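Local coordinates for transcriptional regulator AcuR (Rhodobacter sphaeroides 2.4.1, PDB 3BRU), which represses transcription of its own operon, probably by binding two operator sequences in the promoter, at residues G118-R121 / H122-R126; G150-E153 / T154-R157; L181-A184 / F185-W189. All coordinates share one frame; numbering follows the deposited sequence.

Contact 1 (G118-R121 / H122-R126); sequences GMAR and HGFRR
Met119 O accepts from Phe124 N and, weakly, from His122 N where the chain leaves its helix. The distance from Phe124 N to Met119 O is 2.9 Å, with an N-H...O angle of 151°. This donor sits above the carbonyl plane and not on a lone pair. The weak bond from His122 N to Met119 O measures 3.4 Å. Water 1 donates to Met119 O at 2.7 Å and accepts from Arg126 N, so it links the last helical turn to Arg126 further along the loop. Ala120 O receives a weak bond from Gly123 N. The bonds from Phe124 N to Met119 O and from Gly123 N to Ala120 O form a Schellman motif. Gly123 is its C-prime residue, with the positive phi that favours glycine. Arg125 N then bonds to His122 O across a type I' turn.

The Phe124 ring folds back against the helix end because its CG lies beside the backbone N (chi1 -59°). Ala120 CA sits over one ring face, 4.1 Å from the ring centroid of Phe124. Met119, present as selenomethionine, crosses Phe124 at about a right angle, with its selenium (SE) at the ring edge in a Met-aromatic contact. The bend at chi3 (72°) brings Met119 CE to 3.6 Å from Phe124 CD1. With an alanine at Phe124, Met119 CE and Ala120 CB would probably lose the ring they share, and a gap would open at the helix end.

Outside the turn, Met119 packs on Ile193 and Ala196 of helix 178-199, and Phe124 on Pro202. Arg126 touches Glu41 and Thr44 and makes a long, weak ion pair with Glu45. The turn thus lies between helix 178-199 and helix 31-45, the first modelled helix, in the DNA-binding region.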
# COMPACT_ATOMS: atom_id res chain seq x y z
N GLY A 118 0.83 18.51 -2.92
CA GLY A 118 2.19 18.13 -2.61
C GLY A 118 2.69 17.07 -3.57
O GLY A 118 3.75 17.22 -4.14
N MSE A 119 1.92 16.00 -3.76
CA MSE A 119 2.32 14.92 -4.69
C MSE A 119 2.45 15.39 -6.14
O MSE A 119 3.33 14.90 -6.86
CB MSE A 119 1.35 13.74 -4.64
CG MSE A 119 1.41 12.85 -3.41
SE MSE A 119 0.29 11.27 -3.84
CE MSE A 119 1.48 10.35 -5.18
N ALA A 120 1.58 16.31 -6.56
CA ALA A 120 1.58 16.87 -7.92
C ALA A 120 2.86 17.65 -8.30
O ALA A 120 3.19 17.75 -9.48
CB ALA A 120 0.33 17.75 -8.13
N ARG A 121 3.57 18.18 -7.28
CA ARG A 121 4.80 18.95 -7.46
C ARG A 121 5.92 18.13 -8.08
O ARG A 121 6.81 18.68 -8.73
CB ARG A 121 5.33 19.41 -6.11
CG ARG A 121 4.76 20.61 -5.59
CD ARG A 121 5.41 20.98 -4.27
NE ARG A 121 4.37 21.57 -3.43
CZ ARG A 121 4.27 21.37 -2.13
NH1 ARG A 121 5.17 20.63 -1.50
NH2 ARG A 121 3.25 21.89 -1.46
N HIS A 122 5.93 16.83 -7.78
CA HIS A 122 6.97 15.97 -8.27
C HIS A 122 6.40 14.90 -9.17
O HIS A 122 6.86 13.78 -9.14
CB HIS A 122 7.77 15.35 -7.11
CG HIS A 122 8.28 16.36 -6.14
ND1 HIS A 122 9.31 17.24 -6.45
CD2 HIS A 122 7.86 16.69 -4.89
CE1 HIS A 122 9.51 18.05 -5.42
NE2 HIS A 122 8.65 17.74 -4.46
N GLY A 123 5.42 15.28 -9.97
CA GLY A 123 4.75 14.37 -10.90
C GLY A 123 4.16 13.07 -10.36
O GLY A 123 4.09 12.10 -11.10
N PHE A 124 3.75 13.03 -9.08
CA PHE A 124 3.27 11.78 -8.43
C PHE A 124 4.31 10.67 -8.32
O PHE A 124 3.95 9.52 -8.15
CB PHE A 124 1.96 11.26 -9.06
CG PHE A 124 0.85 12.26 -8.98
CD1 PHE A 124 0.04 12.32 -7.85
CD2 PHE A 124 0.68 13.21 -9.98
CE1 PHE A 124 -0.94 13.30 -7.73
CE2 PHE A 124 -0.30 14.19 -9.88
CZ PHE A 124 -1.11 14.22 -8.73
N ARG A 125 5.59 11.03 -8.39
CA ARG A 125 6.69 10.08 -8.25
C ARG A 125 7.04 9.81 -6.77
O ARG A 125 7.74 8.86 -6.46
CB ARG A 125 7.92 10.61 -9.00
CG ARG A 125 7.79 10.54 -10.52
CD ARG A 125 9.06 11.04 -11.23
NE ARG A 125 9.36 12.44 -10.84
CZ ARG A 125 9.05 13.55 -11.53
NH1 ARG A 125 8.44 13.50 -12.72
NH2 ARG A 125 9.38 14.73 -11.00
N ARG A 126 6.54 10.65 -5.87
CA ARG A 126 6.86 10.53 -4.46
C ARG A 126 5.62 10.28 -3.63
O ARG A 126 4.62 11.04 -3.69
CB ARG A 126 7.56 11.77 -3.95
CG ARG A 126 8.96 11.99 -4.51
CD ARG A 126 9.61 13.21 -3.85
NE ARG A 126 10.80 13.57 -4.61
CZ ARG A 126 11.40 14.75 -4.53
NH1 ARG A 126 10.92 15.69 -3.72
NH2 ARG A 126 12.47 15.00 -5.28
O HOH W 1 5.13 13.24 -5.82

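Contact 2 (G150-E153 / T154-R157); sequences GVLE and TWQR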
# COMPACT_ATOMS: atom_id res chain seq x y z
N GLY A 150 3.52 3.09 15.10
CA GLY A 150 3.35 4.23 16.00
C GLY A 150 2.89 5.47 15.27
O GLY A 150 1.96 6.15 15.73
N VAL A 151 3.52 5.78 14.14
CA VAL A 151 3.19 6.97 13.35
C VAL A 151 1.73 6.90 12.80
O VAL A 151 0.96 7.86 12.92
CB VAL A 151 4.19 7.13 12.20
CG1 VAL A 151 3.82 8.26 11.30
CG2 VAL A 151 5.64 7.32 12.74
N LEU A 152 1.38 5.76 12.22
CA LEU A 152 0.05 5.50 11.69
C LEU A 152 -1.06 5.61 12.74
O LEU A 152 -2.13 6.17 12.49
CB LEU A 152 0.02 4.09 11.06
CG LEU A 152 0.73 3.92 9.68
CD1 LEU A 152 0.98 2.42 9.32
CD2 LEU A 152 -0.03 4.62 8.57
N GLU A 153 -0.82 5.05 13.91
CA GLU A 153 -1.74 5.16 15.01
C GLU A 153 -1.90 6.59 15.47
O GLU A 153 -2.99 6.98 15.86
CB GLU A 153 -1.36 4.22 16.14
CG GLU A 153 -1.89 2.81 15.86
CD GLU A 153 -1.22 1.74 16.71
OE1 GLU A 153 -0.35 2.12 17.54
OE2 GLU A 153 -1.54 0.53 16.53
N THR A 154 -0.84 7.40 15.41
CA THR A 154 -0.98 8.82 15.70
C THR A 154 -1.93 9.50 14.73
O THR A 154 -2.83 10.24 15.14
CB THR A 154 0.39 9.56 15.69
OG1 THR A 154 1.20 9.00 16.73
CG2 THR A 154 0.24 11.10 15.94
N TRP A 155 -1.72 9.25 13.43
CA TRP A 155 -2.57 9.80 12.41
C TRP A 155 -4.03 9.41 12.61
O TRP A 155 -4.95 10.26 12.47
CB TRP A 155 -2.07 9.37 11.05
CG TRP A 155 -0.70 9.89 10.71
CD1 TRP A 155 0.02 10.90 11.34
CD2 TRP A 155 0.12 9.45 9.62
NE1 TRP A 155 1.23 11.08 10.71
CE2 TRP A 155 1.32 10.22 9.65
CE3 TRP A 155 -0.04 8.48 8.61
CZ2 TRP A 155 2.36 10.03 8.73
CZ3 TRP A 155 0.99 8.30 7.67
CH2 TRP A 155 2.17 9.07 7.74
N GLN A 156 -4.25 8.13 12.94
CA GLN A 156 -5.57 7.57 13.21
C GLN A 156 -6.24 8.20 14.42
O GLN A 156 -7.42 8.50 14.38
CB GLN A 156 -5.47 6.04 13.39
CG GLN A 156 -5.34 5.28 12.08
CD GLN A 156 -5.07 3.78 12.25
OE1 GLN A 156 -4.72 3.12 11.27
NE2 GLN A 156 -5.21 3.25 13.47
N ARG A 157 -5.50 8.41 15.50
CA ARG A 157 -6.03 9.10 16.70
C ARG A 157 -6.46 10.54 16.40
O ARG A 157 -7.45 11.04 16.96
CB ARG A 157 -4.96 9.15 17.79
CG ARG A 157 -5.17 8.21 18.90
CD ARG A 157 -4.08 8.39 20.00
NE ARG A 157 -2.83 7.72 19.63
CZ ARG A 157 -1.68 8.36 19.38
NH1 ARG A 157 -1.58 9.70 19.49
NH2 ARG A 157 -0.63 7.64 19.02
O HOH W 2 -4.94 4.74 16.56
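Thr154 reaches back to Gly150 O twice, once through its backbone N and once through its hydroxyl. Both Thr154 N and Thr154 OG1 lie 3.1 Å from Gly150 O. They approach from opposite faces of the carbonyl plane, and OG1 is the donor of its bond.

Trp155 N bonds to Val151 O at an N-H...O angle of 163°. The Trp155 and Val151 side chains run side by side, pointing the same way. Val151 CG1, anti to its own backbone N (chi1 175°), makes a CH-pi contact over one face of the six-membered ring, 3.4 Å from Trp155 CZ2. Leu152 CD2 meets the same side chain obliquely, 3.9 Å from Trp155 CE3.

Gln156 N continues the series with a bond to Leu152 O. The amide end has another task: OE1 is hydrogen-bonded to Arg195 of the second subunit. Gln156 NE2 has a weak bond to water 2, which donates to Glu153 O.

Arg157 N bonds to Glu153 O at 2.9 Å. The side chain bends at chi3, and the same Glu153 O lies over one face of its guanidinium group.

The i to i+4 bonds mark a regular alpha helix, and the added Thr154 OG1 bond is a familiar way for threonine to satisfy its hydroxyl within one. This part of helix 143-167 turns Trp155 to the core of the all-helical TetR-type C-terminal domain and Gln156 to the dimer partner.

Contact 3 (L181-A184 / F185-W189); sequences LAEA and FWIGW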
# COMPACT_ATOMS: atom_id res chain seq x y z
N LEU A 181 -13.78 4.13 11.51
CA LEU A 181 -13.76 4.95 10.32
C LEU A 181 -12.37 5.61 10.09
O LEU A 181 -11.85 5.62 8.97
CB LEU A 181 -14.88 5.97 10.41
CG LEU A 181 -15.38 6.45 9.05
CD1 LEU A 181 -15.93 5.28 8.25
CD2 LEU A 181 -16.41 7.53 9.28
N ALA A 182 -11.74 6.08 11.17
CA ALA A 182 -10.39 6.64 11.10
C ALA A 182 -9.39 5.61 10.59
O ALA A 182 -8.50 5.94 9.82
CB ALA A 182 -9.95 7.20 12.45
N GLU A 183 -9.53 4.35 11.05
CA GLU A 183 -8.66 3.30 10.63
C GLU A 183 -8.94 2.97 9.18
O GLU A 183 -8.01 2.82 8.39
CB GLU A 183 -8.79 2.06 11.52
CG GLU A 183 -7.74 1.01 11.12
CD GLU A 183 -7.82 -0.27 11.93
OE1 GLU A 183 -8.81 -0.46 12.67
OE2 GLU A 183 -6.89 -1.11 11.80
N ALA A 184 -10.22 2.84 8.81
CA ALA A 184 -10.53 2.59 7.40
C ALA A 184 -10.04 3.73 6.49
O ALA A 184 -9.49 3.42 5.45
CB ALA A 184 -12.00 2.32 7.19
N PHE A 185 -10.19 5.01 6.90
CA PHE A 185 -9.58 6.13 6.14
C PHE A 185 -8.07 5.94 5.86
O PHE A 185 -7.65 6.07 4.72
CB PHE A 185 -9.80 7.52 6.78
CG PHE A 185 -9.20 8.65 5.97
CD1 PHE A 185 -9.92 9.23 4.93
CD2 PHE A 185 -7.89 9.07 6.17
CE1 PHE A 185 -9.36 10.26 4.14
CE2 PHE A 185 -7.32 10.08 5.37
CZ PHE A 185 -8.07 10.68 4.36
N TRP A 186 -7.28 5.66 6.90
CA TRP A 186 -5.82 5.53 6.72
C TRP A 186 -5.38 4.28 5.95
O TRP A 186 -4.39 4.34 5.17
CB TRP A 186 -5.06 5.74 8.05
CG TRP A 186 -5.06 7.23 8.38
CD1 TRP A 186 -5.90 7.87 9.23
CD2 TRP A 186 -4.26 8.24 7.76
NE1 TRP A 186 -5.67 9.24 9.19
CE2 TRP A 186 -4.66 9.49 8.30
CE3 TRP A 186 -3.22 8.22 6.79
CZ2 TRP A 186 -4.06 10.70 7.93
CZ3 TRP A 186 -2.64 9.43 6.41
CH2 TRP A 186 -3.05 10.65 6.99
N ILE A 187 -6.10 3.17 6.13
CA ILE A 187 -5.92 1.97 5.29
C ILE A 187 -6.14 2.35 3.80
O ILE A 187 -5.31 2.09 2.95
CB ILE A 187 -6.92 0.80 5.65
CG1 ILE A 187 -6.61 0.14 7.00
CG2 ILE A 187 -7.02 -0.21 4.48
CD1 ILE A 187 -7.71 -0.82 7.49
N GLY A 188 -7.26 3.00 3.51
CA GLY A 188 -7.61 3.31 2.13
C GLY A 188 -6.76 4.38 1.49
O GLY A 188 -6.38 4.26 0.31
N TRP A 189 -6.45 5.41 2.27
CA TRP A 189 -5.60 6.53 1.78
C TRP A 189 -4.17 6.14 1.42
O TRP A 189 -3.62 6.61 0.47
CB TRP A 189 -5.62 7.65 2.80
CG TRP A 189 -4.84 8.84 2.43
CD1 TRP A 189 -3.71 9.29 3.04
CD2 TRP A 189 -5.13 9.76 1.38
NE1 TRP A 189 -3.27 10.45 2.43
CE2 TRP A 189 -4.12 10.75 1.40
CE3 TRP A 189 -6.12 9.82 0.38
CZ2 TRP A 189 -4.10 11.82 0.48
CZ3 TRP A 189 -6.10 10.89 -0.53
CH2 TRP A 189 -5.08 11.87 -0.47
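Phe185 N meets Leu181 O at 2.7 Å, with an N-H...O angle of 171°. Three more bonds follow in step. Trp186 N reaches Ala182 O, Ile187 N lies 3.0 Å from Glu183 O, and Gly188 N lies 3.0 Å from Ala184 O. Together they make an unbroken run of alpha-helix bonds.

The side chains pack closely on these carbonyls. Trp186 CD1 comes to 3.3 Å from Ala182 O, which lies at the edge of the indole and near its plane. Ile187 CG1 is 3.3 Å from Glu183 O. Glu183 CG also meets Ile187 CD1, at 4.1 Å. The two side chains pass each other at a slant.

Phe185 CG lies anti to the backbone N (chi1 -178°), which sends the ring outward, leaning toward the later residues. Phe185 CD2 stands 3.7 Å above the plane of the Trp186 ring, toward its rim, and Phe185 CZ lies over a face of Trp189, also toward the rim. Trp186 CD1 in turn sits at the edge of the phenylalanine, in its plane.

Further out, Phe185 packs on Leu108 and Thr112 of helix 104-120. Ala184 touches Phe212 of helix 203-212 and Thr211 of the second subunit, while Ile187 packs on Gly188 of that subunit.

Two polar atoms find partners beyond the apolar layer. Trp186 NE1 is hydrogen-bonded to Thr159 OG1, so the buried indole N-H has a partner, which probably restrains its rotation. Glu183 OE1 is hydrogen-bonded to Ser207 OG of the second subunit. One face of the helix therefore serves the aromatic core, and another carries both apolar packing and a polar tie across the dimer interface, consistent with the helical dimerisation surface of TetR-family repressors.

Overall arrangement
The three contacts follow in series from the N terminus, and none nests in or crosses another. Contact 1 closes the turn after helix 104-120. Contacts 2 and 3 close no loop: each is a local run within helix 143-167 or helix 178-199, which are successive helices. These two touch, with Gln156 O 3.4 Å from Ala182 CB and the Trp155 and Trp186 rings meeting with their planes at about 40°. Both also reach the second subunit. Contact 1 stands apart, its centre about 23 Å from that of contact 2, on the opposite side of the chain's centre. It packs on both helix 31-45 and helix 178-199, whereas contacts 2 and 3 join core helices to the dimer interface.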